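Local coordinates for protein SmhB (Serratia marcescens, PDB 6ZZ5) that is one component of a tripartite alpha-pore-forming toxin, here in its soluble form, and probably acts with its two partner proteins to perforate target membranes, at residues Asp10-Gln15 with Arg74-Ile79; Gln80-Thr85 with Asn283-Leu288; Glu100-Ala105 with Phe308-Phe313; Gly107-Lys112 with Ser290-Leu295. All blocks are in the same frame, centred on the assembly; numbering follows the deposited sequence. Where two conformers were deposited one is given.

Interaction 1. Residues Asp10-Gln15 with Arg74-Ile79; sequences DGMNAQ and RNVTNI
M12 and I79 meet where helices 4-30 and 44-92 run nearly antiparallel, the axes of the two short segments 10.7 Å apart at an angle of 157°. With CG anti to its backbone N (chi1 177°), the M12 chain stretches straight across the gap as far as SD and then bends at its last torsion. I79 meets it with the end of its longer branch: I79 CD1 lies 3.6 Å from M12 CB and also reaches M12 SD at 3.8 Å, so this one methyl touches the methionine at both its CB and its sulfur, the two side chains meeting at a slant. V76 stands at about a right angle to M12, its CG1 4.1 Å from M12 SD and its CG2 near M12 CG. One turn along, the contact becomes polar. The amides of Q15 and N75 approach with their planes nearly perpendicular (77°), and Q15 OE1 stops 3.6 Å short of N75 ND2. A water spans the gap, donating to Q15 OE1 over 2.9 Å and accepting from N75 ND2 over 2.9 Å. The other end of the N75 amide is held by W285, whose NE1 bonds to N75 OD1, which helps fix the flip of the group. The contact is buried in the helical bundle: helix 321-336 covers M12 through T328 and I331, while helix 252-300 packs on Q15 through A278 and on I79 through W285.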
loop_
_atom_site.group_PDB
_atom_site.type_symbol
_atom_site.label_atom_id
_atom_site.label_comp_id
_atom_site.label_asym_id
_atom_site.label_seq_id
_atom_site.Cartn_x
_atom_site.Cartn_y
_atom_site.Cartn_z
ATOM N N ASP A 10 -4.465 8.324 12.792
ATOM C CA ASP A 10 -3.112 8.043 12.261
ATOM C C ASP A 10 -3.118 6.681 11.566
ATOM O O ASP A 10 -2.467 6.581 10.536
ATOM C CB ASP A 10 -2.055 8.051 13.362
ATOM C CG ASP A 10 -1.816 9.435 13.933
ATOM O OD1 ASP A 10 -2.206 10.451 13.270
ATOM O OD2 ASP A 10 -1.253 9.484 15.027
ATOM N N GLY A 11 -3.800 5.685 12.146
ATOM C CA GLY A 11 -3.920 4.333 11.535
ATOM C C GLY A 11 -4.574 4.391 10.173
ATOM O O GLY A 11 -4.088 3.706 9.207
ATOM N N MET A 12 -5.689 5.129 10.098
ATOM C CA MET A 12 -6.476 5.279 8.862
ATOM C C MET A 12 -5.603 5.965 7.786
ATOM O O MET A 12 -5.632 5.501 6.639
ATOM C CB MET A 12 -7.724 6.115 9.121
ATOM C CG MET A 12 -8.487 6.330 7.889
ATOM S SD MET A 12 -9.978 7.270 8.225
ATOM C CE MET A 12 -9.358 8.910 8.549
ATOM N N ASN A 13 -4.931 7.060 8.119
ATOM C CA ASN A 13 -4.106 7.821 7.153
ATOM C C ASN A 13 -2.970 6.907 6.640
ATOM O O ASN A 13 -2.768 6.877 5.399
ATOM C CB ASN A 13 -3.534 9.108 7.743
ATOM C CG ASN A 13 -4.582 10.185 7.990
ATOM O OD1 ASN A 13 -5.695 10.110 7.465
ATOM N ND2 ASN A 13 -4.199 11.208 8.746
ATOM N N ALA A 14 -2.296 6.170 7.536
ATOM C CA ALA A 14 -1.115 5.345 7.177
ATOM C C ALA A 14 -1.567 4.152 6.329
ATOM O O ALA A 14 -0.917 3.861 5.322
ATOM C CB ALA A 14 -0.366 4.912 8.411
ATOM N N GLN A 15 -2.698 3.511 6.672
ATOM C CA GLN A 15 -3.095 2.295 5.964
ATOM C C GLN A 15 -3.618 2.680 4.589
ATOM O O GLN A 15 -3.340 1.965 3.653
ATOM C CB GLN A 15 -4.191 1.536 6.671
ATOM C CG GLN A 15 -4.477 0.206 6.032
ATOM C CD GLN A 15 -5.432 -0.656 6.830
ATOM O OE1 GLN A 15 -6.481 -0.239 7.293
ATOM N NE2 GLN A 15 -5.099 -1.924 6.918
ATOM N N ARG A 74 -13.343 -0.575 3.212
ATOM C CA ARG A 74 -14.394 -0.904 4.182
ATOM C C ARG A 74 -13.989 -0.346 5.556
ATOM O O ARG A 74 -14.892 0.191 6.264
ATOM C CB ARG A 74 -14.634 -2.410 4.135
ATOM C CG ARG A 74 -15.515 -2.936 5.243
ATOM C CD ARG A 74 -16.893 -2.373 5.077
ATOM N NE ARG A 74 -17.506 -2.761 3.818
ATOM C CZ ARG A 74 -18.648 -2.248 3.358
ATOM N NH1 ARG A 74 -19.154 -2.680 2.212
ATOM N NH2 ARG A 74 -19.270 -1.305 4.049
ATOM N N ASN A 75 -12.704 -0.500 5.933
ATOM C CA ASN A 75 -12.218 -0.067 7.250
ATOM C C ASN A 75 -12.486 1.441 7.340
ATOM O O ASN A 75 -12.914 1.924 8.404
ATOM C CB ASN A 75 -10.742 -0.346 7.465
ATOM C CG ASN A 75 -10.294 0.199 8.800
ATOM O OD1 ASN A 75 -10.679 -0.354 9.819
ATOM N ND2 ASN A 75 -9.461 1.229 8.792
ATOM N N VAL A 76 -12.215 2.190 6.275
ATOM C CA VAL A 76 -12.406 3.662 6.315
ATOM C C VAL A 76 -13.904 3.935 6.511
ATOM O O VAL A 76 -14.231 4.883 7.267
ATOM C CB VAL A 76 -11.853 4.353 5.047
ATOM C CG1 VAL A 76 -12.203 5.810 5.052
ATOM C CG2 VAL A 76 -10.364 4.148 4.890
ATOM N N THR A 77 -14.778 3.251 5.805
ATOM C CA THR A 77 -16.252 3.380 5.980
ATOM C C THR A 77 -16.640 3.065 7.442
ATOM O O THR A 77 -17.521 3.731 8.026
ATOM C CB THR A 77 -17.012 2.438 5.030
ATOM O OG1 THR A 77 -16.547 2.805 3.727
ATOM C CG2 THR A 77 -18.521 2.570 5.151
ATOM N N ASN A 78 -16.010 2.067 8.030
ATOM C CA ASN A 78 -16.316 1.645 9.434
ATOM C C ASN A 78 -15.895 2.755 10.391
ATOM O O ASN A 78 -16.617 3.002 11.332
ATOM C CB ASN A 78 -15.609 0.335 9.804
ATOM C CG ASN A 78 -16.146 -0.846 9.045
ATOM O OD1 ASN A 78 -17.226 -0.751 8.472
ATOM N ND2 ASN A 78 -15.434 -1.963 9.066
ATOM N N ILE A 79 -14.734 3.383 10.167
ATOM C CA ILE A 79 -14.294 4.521 10.994
ATOM C C ILE A 79 -15.368 5.600 10.869
ATOM O O ILE A 79 -15.752 6.180 11.863
ATOM C CB ILE A 79 -12.901 5.008 10.563
ATOM C CG1 ILE A 79 -11.865 3.890 10.819
ATOM C CG2 ILE A 79 -12.566 6.297 11.277
ATOM C CD1 ILE A 79 -10.479 4.244 10.433
HETATM O O HOH W 1 -7.960 2.150 6.501
#

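Interaction 2. Residues Gln80-Thr85 with Asn283-Leu288; sequences QDYFET and NAWDSL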
loop_
_atom_site.group_PDB
_atom_site.type_symbol
_atom_site.label_atom_id
_atom_site.label_comp_id
_atom_site.label_asym_id
_atom_site.label_seq_id
_atom_site.Cartn_x
_atom_site.Cartn_y
_atom_site.Cartn_z
ATOM N N GLN A 80 -15.777 5.927 9.645
ATOM C CA GLN A 80 -16.769 6.984 9.425
ATOM C C GLN A 80 -18.014 6.624 10.246
ATOM O O GLN A 80 -18.533 7.516 10.951
ATOM C CB GLN A 80 -17.104 7.127 7.955
ATOM C CG GLN A 80 -18.009 8.301 7.650
ATOM C CD GLN A 80 -18.167 8.485 6.169
ATOM O OE1 GLN A 80 -19.156 8.065 5.650
ATOM N NE2 GLN A 80 -17.176 9.042 5.484
ATOM N N ASP A 81 -18.497 5.399 10.125
ATOM C CA ASP A 81 -19.792 5.019 10.748
ATOM C C ASP A 81 -19.607 5.019 12.269
ATOM O O ASP A 81 -20.545 5.459 12.961
ATOM C CB ASP A 81 -20.348 3.690 10.270
ATOM C CG ASP A 81 -21.614 3.320 11.043
ATOM O OD1 ASP A 81 -22.552 4.189 11.188
ATOM O OD2 ASP A 81 -21.573 2.248 11.622
ATOM N N TYR A 82 -18.453 4.594 12.766
ATOM C CA TYR A 82 -18.171 4.621 14.227
ATOM C C TYR A 82 -18.286 6.067 14.743
ATOM O O TYR A 82 -19.010 6.324 15.688
ATOM C CB TYR A 82 -16.828 3.999 14.650
ATOM C CG TYR A 82 -16.654 4.318 16.105
ATOM C CD1 TYR A 82 -17.320 3.585 17.073
ATOM C CD2 TYR A 82 -16.025 5.485 16.491
ATOM C CE1 TYR A 82 -17.286 3.957 18.405
ATOM C CE2 TYR A 82 -16.007 5.891 17.818
ATOM C CZ TYR A 82 -16.677 5.143 18.776
ATOM O OH TYR A 82 -16.696 5.557 20.080
ATOM N N PHE A 83 -17.607 7.021 14.108
ATOM C CA PHE A 83 -17.521 8.400 14.591
ATOM C C PHE A 83 -18.859 9.104 14.358
ATOM O O PHE A 83 -19.200 9.974 15.180
ATOM C CB PHE A 83 -16.265 9.105 14.060
ATOM C CG PHE A 83 -15.047 8.709 14.846
ATOM C CD1 PHE A 83 -14.928 9.033 16.190
ATOM C CD2 PHE A 83 -14.063 7.892 14.289
ATOM C CE1 PHE A 83 -13.817 8.631 16.927
ATOM C CE2 PHE A 83 -12.973 7.481 15.044
ATOM C CZ PHE A 83 -12.849 7.845 16.356
ATOM N N GLU A 84 -19.601 8.766 13.311
ATOM C CA GLU A 84 -20.974 9.298 13.149
ATOM C C GLU A 84 -21.855 8.805 14.325
ATOM O O GLU A 84 -22.653 9.558 14.855
ATOM C CB GLU A 84 -21.581 8.931 11.783
ATOM C CG GLU A 84 -20.945 9.648 10.615
ATOM C CD GLU A 84 -21.196 11.150 10.554
ATOM O OE1 GLU A 84 -21.931 11.659 11.425
ATOM O OE2 GLU A 84 -20.675 11.797 9.591
ATOM N N THR A 85 -21.721 7.559 14.714
ATOM C CA THR A 85 -22.492 6.992 15.848
ATOM C C THR A 85 -22.011 7.678 17.145
ATOM O O THR A 85 -22.855 7.998 17.983
ATOM C CB THR A 85 -22.292 5.487 15.913
ATOM O OG1 THR A 85 -22.770 4.922 14.684
ATOM C CG2 THR A 85 -23.052 4.895 17.070
ATOM N N ASN A 283 -4.523 -2.203 16.202
ATOM C CA ASN A 283 -4.126 -1.718 17.539
ATOM C C ASN A 283 -4.928 -0.454 17.906
ATOM O O ASN A 283 -5.296 -0.277 19.090
ATOM C CB ASN A 283 -2.635 -1.407 17.602
ATOM C CG ASN A 283 -1.778 -2.654 17.585
ATOM O OD1 ASN A 283 -2.271 -3.744 17.820
ATOM N ND2 ASN A 283 -0.511 -2.459 17.292
ATOM N N ALA A 284 -5.249 0.382 16.930
ATOM C CA ALA A 284 -6.025 1.623 17.173
ATOM C C ALA A 284 -7.478 1.249 17.507
ATOM O O ALA A 284 -7.999 1.756 18.526
ATOM C CB ALA A 284 -5.877 2.567 16.008
ATOM N N TRP A 285 -8.092 0.315 16.788
ATOM C CA TRP A 285 -9.438 -0.167 17.174
ATOM C C TRP A 285 -9.384 -0.760 18.583
ATOM O O TRP A 285 -10.327 -0.547 19.329
ATOM C CB TRP A 285 -9.954 -1.196 16.175
ATOM C CG TRP A 285 -10.445 -0.626 14.895
ATOM C CD1 TRP A 285 -9.899 -0.772 13.643
ATOM C CD2 TRP A 285 -11.679 0.089 14.708
ATOM N NE1 TRP A 285 -10.681 -0.163 12.705
ATOM C CE2 TRP A 285 -11.779 0.377 13.319
ATOM C CE3 TRP A 285 -12.665 0.560 15.579
ATOM C CZ2 TRP A 285 -12.859 1.055 12.766
ATOM C CZ3 TRP A 285 -13.747 1.213 15.027
ATOM C CH2 TRP A 285 -13.804 1.507 13.650
ATOM N N ASP A 286 -8.325 -1.521 18.921
ATOM C CA ASP A 286 -8.219 -2.135 20.264
ATOM C C ASP A 286 -8.268 -1.030 21.341
ATOM O O ASP A 286 -8.924 -1.240 22.384
ATOM C CB ASP A 286 -6.960 -2.990 20.419
ATOM C CG ASP A 286 -7.053 -3.842 21.671
ATOM O OD1 ASP A 286 -8.003 -4.640 21.757
ATOM O OD2 ASP A 286 -6.210 -3.663 22.554
ATOM N N SER A 287 -7.573 0.082 21.117
ATOM C CA SER A 287 -7.490 1.167 22.130
ATOM C C SER A 287 -8.881 1.784 22.280
ATOM O O SER A 287 -9.252 2.096 23.404
ATOM C CB SER A 287 -6.439 2.183 21.845
ATOM O OG SER A 287 -6.805 3.009 20.746
ATOM N N LEU A 288 -9.622 1.933 21.185
ATOM C CA LEU A 288 -10.978 2.504 21.199
ATOM C C LEU A 288 -11.921 1.528 21.925
ATOM O O LEU A 288 -12.616 1.978 22.839
ATOM C CB LEU A 288 -11.451 2.818 19.775
ATOM C CG LEU A 288 -12.888 3.311 19.661
ATOM C CD1 LEU A 288 -12.972 4.688 20.358
ATOM C CD2 LEU A 288 -13.329 3.378 18.213
#
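Y82 of helix 44-92 meets L288 and W285 of helix 252-300 through two kinds of apolar contact, inside the long alpha-helical bundle of this HBL-family protein. The first is a CH-pi contact. L288 CD2 sits over the centre of one face of the Y82 ring, 3.7 Å from the centroid and 10° off the normal, while L288 CD1 lies toward the phenol end, 3.8 Å from Y82 OH. Both side chains have CG anti to the backbone N (chi1 171° for Y82, 175° for L288), and they reach out from opposite directions to meet between the helices. The second is plain apolar packing: the W285 indole turns its edge to the start of the tyrosine side chain, with W285 CH2 4.0 Å from Y82 CB. Beyond the two segments Y82 OH bonds to Q86, and the indole's partner is N75. The chemistry is thus that of a buried apolar seam: methyl, ring face and ring edge hold the helices together by dispersion and exclusion of water, with the polar groups satisfied at its margins.

Interaction 3. Residues Glu100-Ala105 with Phe308-Phe313; sequences EQWLSA and FLRQLF. With SO4 (sulfate ion), chain D.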
loop_
_atom_site.group_PDB
_atom_site.type_symbol
_atom_site.label_atom_id
_atom_site.label_comp_id
_atom_site.label_asym_id
_atom_site.label_seq_id
_atom_site.Cartn_x
_atom_site.Cartn_y
_atom_site.Cartn_z
ATOM N N GLU A 100 -29.353 4.482 32.823
ATOM C CA GLU A 100 -29.713 3.225 32.127
ATOM C C GLU A 100 -29.410 3.400 30.620
ATOM O O GLU A 100 -28.931 2.464 29.994
ATOM C CB GLU A 100 -31.192 3.002 32.361
ATOM C CG GLU A 100 -31.725 1.751 31.774
ATOM C CD GLU A 100 -33.215 1.618 32.033
ATOM O OE1 GLU A 100 -33.612 0.527 32.402
ATOM O OE2 GLU A 100 -33.974 2.600 31.798
ATOM N N GLN A 101 -29.835 4.509 30.044
ATOM C CA GLN A 101 -29.621 4.788 28.594
ATOM C C GLN A 101 -28.135 4.883 28.287
ATOM O O GLN A 101 -27.698 4.301 27.264
ATOM C CB GLN A 101 -30.368 6.060 28.236
ATOM C CG GLN A 101 -31.872 5.841 28.208
ATOM C CD GLN A 101 -32.626 7.054 27.779
ATOM O OE1 GLN A 101 -32.584 8.083 28.436
ATOM N NE2 GLN A 101 -33.397 6.899 26.703
ATOM N N TRP A 102 -27.355 5.518 29.166
ATOM C CA TRP A 102 -25.885 5.614 28.970
ATOM C C TRP A 102 -25.249 4.221 29.029
ATOM O O TRP A 102 -24.368 3.948 28.183
ATOM C CB TRP A 102 -25.245 6.548 29.984
ATOM C CG TRP A 102 -25.293 7.972 29.592
ATOM C CD1 TRP A 102 -26.036 8.955 30.176
ATOM C CD2 TRP A 102 -24.478 8.599 28.599
ATOM N NE1 TRP A 102 -25.773 10.137 29.565
ATOM C CE2 TRP A 102 -24.821 9.959 28.614
ATOM C CE3 TRP A 102 -23.519 8.151 27.707
ATOM C CZ2 TRP A 102 -24.243 10.878 27.762
ATOM C CZ3 TRP A 102 -22.917 9.069 26.869
ATOM C CH2 TRP A 102 -23.267 10.420 26.923
ATOM N N LEU A 103 -25.681 3.354 29.949
ATOM C CA LEU A 103 -25.165 1.970 30.024
ATOM C C LEU A 103 -25.519 1.249 28.707
ATOM O O LEU A 103 -24.667 0.529 28.185
ATOM C CB LEU A 103 -25.773 1.209 31.213
ATOM C CG LEU A 103 -25.258 1.644 32.587
ATOM C CD1 LEU A 103 -26.182 1.106 33.683
ATOM C CD2 LEU A 103 -23.799 1.189 32.809
ATOM N N SER A 104 -26.753 1.370 28.209
ATOM C CA SER A 104 -27.112 0.667 26.948
ATOM C C SER A 104 -26.252 1.230 25.807
ATOM O O SER A 104 -25.713 0.436 25.009
ATOM C CB SER A 104 -28.584 0.781 26.651
ATOM O OG SER A 104 -29.325 0.194 27.697
ATOM N N ALA A 105 -26.136 2.549 25.726
ATOM C CA ALA A 105 -25.355 3.241 24.675
ATOM C C ALA A 105 -23.927 2.702 24.697
ATOM O O ALA A 105 -23.411 2.321 23.590
ATOM C CB ALA A 105 -25.391 4.744 24.828
ATOM N N PHE A 308 -19.731 12.765 34.012
ATOM C CA PHE A 308 -18.408 12.462 33.435
ATOM C C PHE A 308 -18.598 12.185 31.942
ATOM O O PHE A 308 -17.854 12.667 31.093
ATOM C CB PHE A 308 -17.804 11.258 34.144
ATOM C CG PHE A 308 -16.455 10.894 33.625
ATOM C CD1 PHE A 308 -15.325 11.474 34.174
ATOM C CD2 PHE A 308 -16.313 9.935 32.636
ATOM C CE1 PHE A 308 -14.056 11.118 33.734
ATOM C CE2 PHE A 308 -15.042 9.585 32.191
ATOM C CZ PHE A 308 -13.912 10.183 32.727
ATOM N N LEU A 309 -19.600 11.385 31.621
ATOM C CA LEU A 309 -19.858 10.961 30.217
ATOM C C LEU A 309 -20.372 12.141 29.378
ATOM O O LEU A 309 -19.954 12.266 28.222
ATOM C CB LEU A 309 -20.845 9.803 30.225
ATOM C CG LEU A 309 -20.255 8.497 30.760
ATOM C CD1 LEU A 309 -21.372 7.530 31.065
ATOM C CD2 LEU A 309 -19.264 7.916 29.754
ATOM N N ARG A 310 -21.224 12.987 29.947
ATOM C CA ARG A 310 -21.601 14.234 29.248
ATOM C C ARG A 310 -20.336 15.023 28.877
ATOM O O ARG A 310 -20.210 15.381 27.689
ATOM C CB ARG A 310 -22.597 15.021 30.084
ATOM C CG ARG A 310 -23.903 14.281 30.271
ATOM C CD ARG A 310 -25.041 15.183 30.737
ATOM N NE ARG A 310 -24.945 15.249 32.161
ATOM C CZ ARG A 310 -25.661 14.554 33.050
ATOM N NH1 ARG A 310 -26.640 13.729 32.711
ATOM N NH2 ARG A 310 -25.386 14.709 34.321
ATOM N N GLN A 311 -19.436 15.264 29.841
ATOM C CA GLN A 311 -18.178 16.028 29.626
ATOM C C GLN A 311 -17.393 15.343 28.503
ATOM O O GLN A 311 -16.939 16.029 27.551
ATOM C CB GLN A 311 -17.333 16.127 30.911
ATOM C CG GLN A 311 -16.106 17.056 30.857
ATOM C CD GLN A 311 -14.882 16.613 30.056
ATOM O OE1 GLN A 311 -14.530 15.414 30.000
ATOM N NE2 GLN A 311 -14.216 17.580 29.400
ATOM N N LEU A 312 -17.210 14.025 28.600
ATOM C CA LEU A 312 -16.299 13.296 27.706
ATOM C C LEU A 312 -16.838 13.323 26.278
ATOM O O LEU A 312 -16.062 13.615 25.341
ATOM C CB LEU A 312 -16.165 11.872 28.210
ATOM C CG LEU A 312 -15.241 11.008 27.351
ATOM C CD1 LEU A 312 -13.821 11.492 27.468
ATOM C CD2 LEU A 312 -15.340 9.574 27.800
ATOM N N PHE A 313 -18.118 13.068 26.107
ATOM C CA PHE A 313 -18.742 12.967 24.766
ATOM C C PHE A 313 -18.992 14.364 24.185
ATOM O O PHE A 313 -18.852 14.497 22.967
ATOM C CB PHE A 313 -19.975 12.068 24.814
ATOM C CG PHE A 313 -19.593 10.614 24.770
ATOM C CD1 PHE A 313 -19.354 9.990 23.570
ATOM C CD2 PHE A 313 -19.409 9.874 25.926
ATOM C CE1 PHE A 313 -19.011 8.644 23.529
ATOM C CE2 PHE A 313 -19.021 8.549 25.886
ATOM C CZ PHE A 313 -18.820 7.920 24.687
HETATM S S SO4 D . -27.709 12.320 36.272
HETATM O O1 SO4 D . -27.862 11.784 34.933
HETATM O O2 SO4 D . -28.950 12.885 36.709
HETATM O O3 SO4 D . -26.696 13.333 36.261
HETATM O O4 SO4 D . -27.297 11.274 37.166
HETATM O O HOH W 2 -27.452 12.702 30.140
#
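Segments 100-105 and 308-313 lie at 49° to each other, their axes 12.2 Å apart at closest approach, and the wide spacing, where the short helix 306-319 packs on helix 99-151 at the end of the bundle, is bridged by the indole of W102. Its CG is anti to the carbonyl carbon, and the ring reaches across to L309, R310 and F313. L309 CB lies over one face of the six-membered ring, 3.9 Å from the centroid and 7° off the normal, a CH-pi contact; L309 CD1 follows the same ring inward toward W102 CD2. The F313 ring approaches obliquely, its plane at 42° to the indole, with F313 CD2 3.7 Å from W102 CZ3. R310 brings only its aliphatic part to the tryptophan, CG standing 4.2 Å from W102 CZ2. Beyond CG the arginine chain bends at chi3 and carries the guanidinium to a bound sulfate, probably from the crystallisation liquor. R310 NH2 donates to sulfate O3 over 2.7 Å, almost straight, and R310 NH1 to sulfate O1 over 3.2 Å. A water lying at the edge of both flat groups accepts from W102 NE1 at 3.1 Å and from R310 NH1 at 2.9 Å. One tryptophan therefore serves two chemistries: its benzene half is embedded among apolar carbons, while its pyrrole nitrogen is satisfied by water and linked through it to a guanidinium whose positive charge is probably balanced in the crystal by the sulfate.

Interaction 4. Residues Gly107-Lys112 with Ser290-Leu295; sequences GMVSDK and SELETL. With EDO (1,2-ethanediol), chain J; EDO (1,2-ethanediol), chain I.
L292 reaches from helix 252-300 toward V109 and S110 on the nearly antiparallel helix 99-151, the segment axes 9.0 Å apart. L292 CB lies 3.9 Å from S110 CB, where the backbones come close, with CA atoms of S110 and L292 5.4 Å apart. From there CG is anti to the carbonyl carbon (chi1 -69°), and the branch it carries sends L292 CD1 to within 4.1 Å of V109 CG1 and an equal 4.1 Å of V109 O. The other methyl, L292 CD2, heads for the bound ethanediol of chain I, approaching its C2 at 4.2 Å. In one of its two conformers S110 OG donates to G107 O of its own helix, so this bond is not certain. Beside the leucine, E293 CG lies near S110 CB. Helix 44-92 closes one flank of the pair, Y82 touching both V109 and L292, and helix 306-319 packs through L312 on E291 and L295.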
loop_
_atom_site.group_PDB
_atom_site.type_symbol
_atom_site.label_atom_id
_atom_site.label_comp_id
_atom_site.label_asym_id
_atom_site.label_seq_id
_atom_site.Cartn_x
_atom_site.Cartn_y
_atom_site.Cartn_z
ATOM N N GLY A 107 -22.696 -0.088 25.931
ATOM C CA GLY A 107 -22.760 -1.509 25.545
ATOM C C GLY A 107 -22.903 -1.668 24.030
ATOM O O GLY A 107 -22.115 -2.426 23.400
ATOM N N MET A 108 -23.815 -0.926 23.417
ATOM C CA MET A 108 -24.132 -1.060 21.966
ATOM C C MET A 108 -23.011 -0.456 21.117
ATOM O O MET A 108 -22.615 -1.062 20.133
ATOM C CB MET A 108 -25.435 -0.346 21.618
ATOM C CG MET A 108 -26.635 -0.983 22.242
ATOM S SD MET A 108 -28.161 -0.039 21.918
ATOM C CE MET A 108 -29.297 -1.187 22.683
ATOM N N VAL A 109 -22.435 0.666 21.515
ATOM C CA VAL A 109 -21.300 1.269 20.765
ATOM C C VAL A 109 -20.012 0.457 20.958
ATOM O O VAL A 109 -19.308 0.332 19.975
ATOM C CB VAL A 109 -21.173 2.761 21.071
ATOM C CG1 VAL A 109 -20.048 3.380 20.290
ATOM C CG2 VAL A 109 -22.489 3.478 20.762
ATOM N N SER A 110 -19.718 -0.094 22.147
ATOM C CA SER A 110 -18.560 -1.007 22.364
ATOM C C SER A 110 -18.727 -2.251 21.465
ATOM O O SER A 110 -17.740 -2.614 20.815
ATOM C CB SER A 110 -18.386 -1.382 23.813
ATOM O OG SER A 110 -19.397 -2.272 24.182
ATOM N N ASP A 111 -19.946 -2.809 21.355
ATOM C CA ASP A 111 -20.231 -3.999 20.513
ATOM C C ASP A 111 -19.967 -3.619 19.045
ATOM O O ASP A 111 -19.310 -4.381 18.342
ATOM C CB ASP A 111 -21.652 -4.557 20.683
ATOM C CG ASP A 111 -21.946 -5.179 22.034
ATOM O OD1 ASP A 111 -20.985 -5.497 22.778
ATOM O OD2 ASP A 111 -23.144 -5.306 22.342
ATOM N N LYS A 112 -20.395 -2.449 18.597
ATOM C CA LYS A 112 -20.162 -2.042 17.186
ATOM C C LYS A 112 -18.641 -1.834 16.965
ATOM O O LYS A 112 -18.090 -2.346 15.963
ATOM C CB LYS A 112 -21.062 -0.850 16.858
ATOM C CG LYS A 112 -20.971 -0.361 15.414
ATOM C CD LYS A 112 -21.470 -1.432 14.415
ATOM C CE LYS A 112 -22.704 -2.189 14.862
ATOM N NZ LYS A 112 -23.724 -2.268 13.797
ATOM N N SER A 290 -11.304 -0.891 24.058
ATOM C CA SER A 290 -10.842 -0.946 25.468
ATOM C C SER A 290 -11.371 0.265 26.233
ATOM O O SER A 290 -11.873 0.082 27.381
ATOM C CB SER A 290 -9.356 -1.005 25.564
ATOM O OG SER A 290 -8.903 -2.292 25.235
ATOM N N GLU A 291 -11.260 1.452 25.633
ATOM C CA GLU A 291 -11.780 2.660 26.297
ATOM C C GLU A 291 -13.296 2.500 26.507
ATOM O O GLU A 291 -13.794 2.791 27.647
ATOM C CB GLU A 291 -11.438 3.945 25.558
ATOM C CG GLU A 291 -11.875 5.155 26.368
ATOM C CD GLU A 291 -11.606 6.572 25.865
ATOM O OE1 GLU A 291 -10.665 6.790 25.051
ATOM O OE2 GLU A 291 -12.342 7.487 26.324
ATOM N N LEU A 292 -14.038 2.139 25.477
ATOM C CA LEU A 292 -15.516 2.126 25.574
ATOM C C LEU A 292 -15.944 1.078 26.596
ATOM O O LEU A 292 -16.935 1.327 27.331
ATOM C CB LEU A 292 -16.107 1.813 24.196
ATOM C CG LEU A 292 -15.908 2.919 23.176
ATOM C CD1 LEU A 292 -16.322 2.390 21.811
ATOM C CD2 LEU A 292 -16.785 4.119 23.560
ATOM N N GLU A 293 -15.284 -0.089 26.612
ATOM C CA GLU A 293 -15.576 -1.156 27.596
ATOM C C GLU A 293 -15.271 -0.647 29.008
ATOM O O GLU A 293 -16.069 -0.917 29.897
ATOM C CB GLU A 293 -14.796 -2.441 27.300
ATOM C CG GLU A 293 -15.374 -3.181 26.101
ATOM C CD GLU A 293 -14.507 -4.259 25.461
ATOM O OE1 GLU A 293 -13.453 -4.555 26.020
ATOM O OE2 GLU A 293 -14.898 -4.780 24.373
ATOM N N THR A 294 -14.167 0.071 29.196
ATOM C CA THR A 294 -13.803 0.635 30.517
ATOM C C THR A 294 -14.863 1.638 30.993
ATOM O O THR A 294 -15.242 1.583 32.207
ATOM C CB THR A 294 -12.381 1.193 30.513
ATOM O OG1 THR A 294 -11.584 0.101 30.072
ATOM C CG2 THR A 294 -11.905 1.572 31.898
ATOM N N LEU A 295 -15.321 2.519 30.123
ATOM C CA LEU A 295 -16.387 3.482 30.466
ATOM C C LEU A 295 -17.621 2.723 30.950
ATOM O O LEU A 295 -18.223 3.120 31.987
ATOM C CB LEU A 295 -16.699 4.371 29.263
ATOM C CG LEU A 295 -15.564 5.317 28.837
ATOM C CD1 LEU A 295 -15.892 5.947 27.503
ATOM C CD2 LEU A 295 -15.281 6.412 29.864
HETATM C C1 EDO J . -9.690 11.096 25.632
HETATM O O1 EDO J . -9.301 11.475 24.320
HETATM C C2 EDO J . -9.863 9.638 25.714
HETATM O O2 EDO J . -10.376 9.123 24.495
HETATM C C1 EDO I . -14.711 8.690 23.783
HETATM O O1 EDO I . -13.515 9.337 24.185
HETATM C C2 EDO I . -14.437 7.532 22.909
HETATM O O2 EDO I . -13.791 7.920 21.711
#

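Overall arrangement
The four contacts follow one another along one end of the elongated helical bundle. Interactions 1 and 2, centres about 9 Å apart, share helix 44-92 and are joined by W285, whose CZ2 packs on I79 CG1 at 3.6 Å. Interaction 2 passes into interaction 4, about 10 Å on between centres, where Y82 CE1 meets V109 CG1 at 3.4 Å; both use helix 252-300. Interaction 3, about 11 Å from interaction 4, adds helix 306-319, with L312 CD2 3.7 Å from L295 CD1. Interactions 1 and 3 lie about 25 Å apart between centres and do not touch. A sulfate lies at interaction 3, and ethanediol molecules lie by interactions 2, 3 and 4, all probably from the crystallisation liquor.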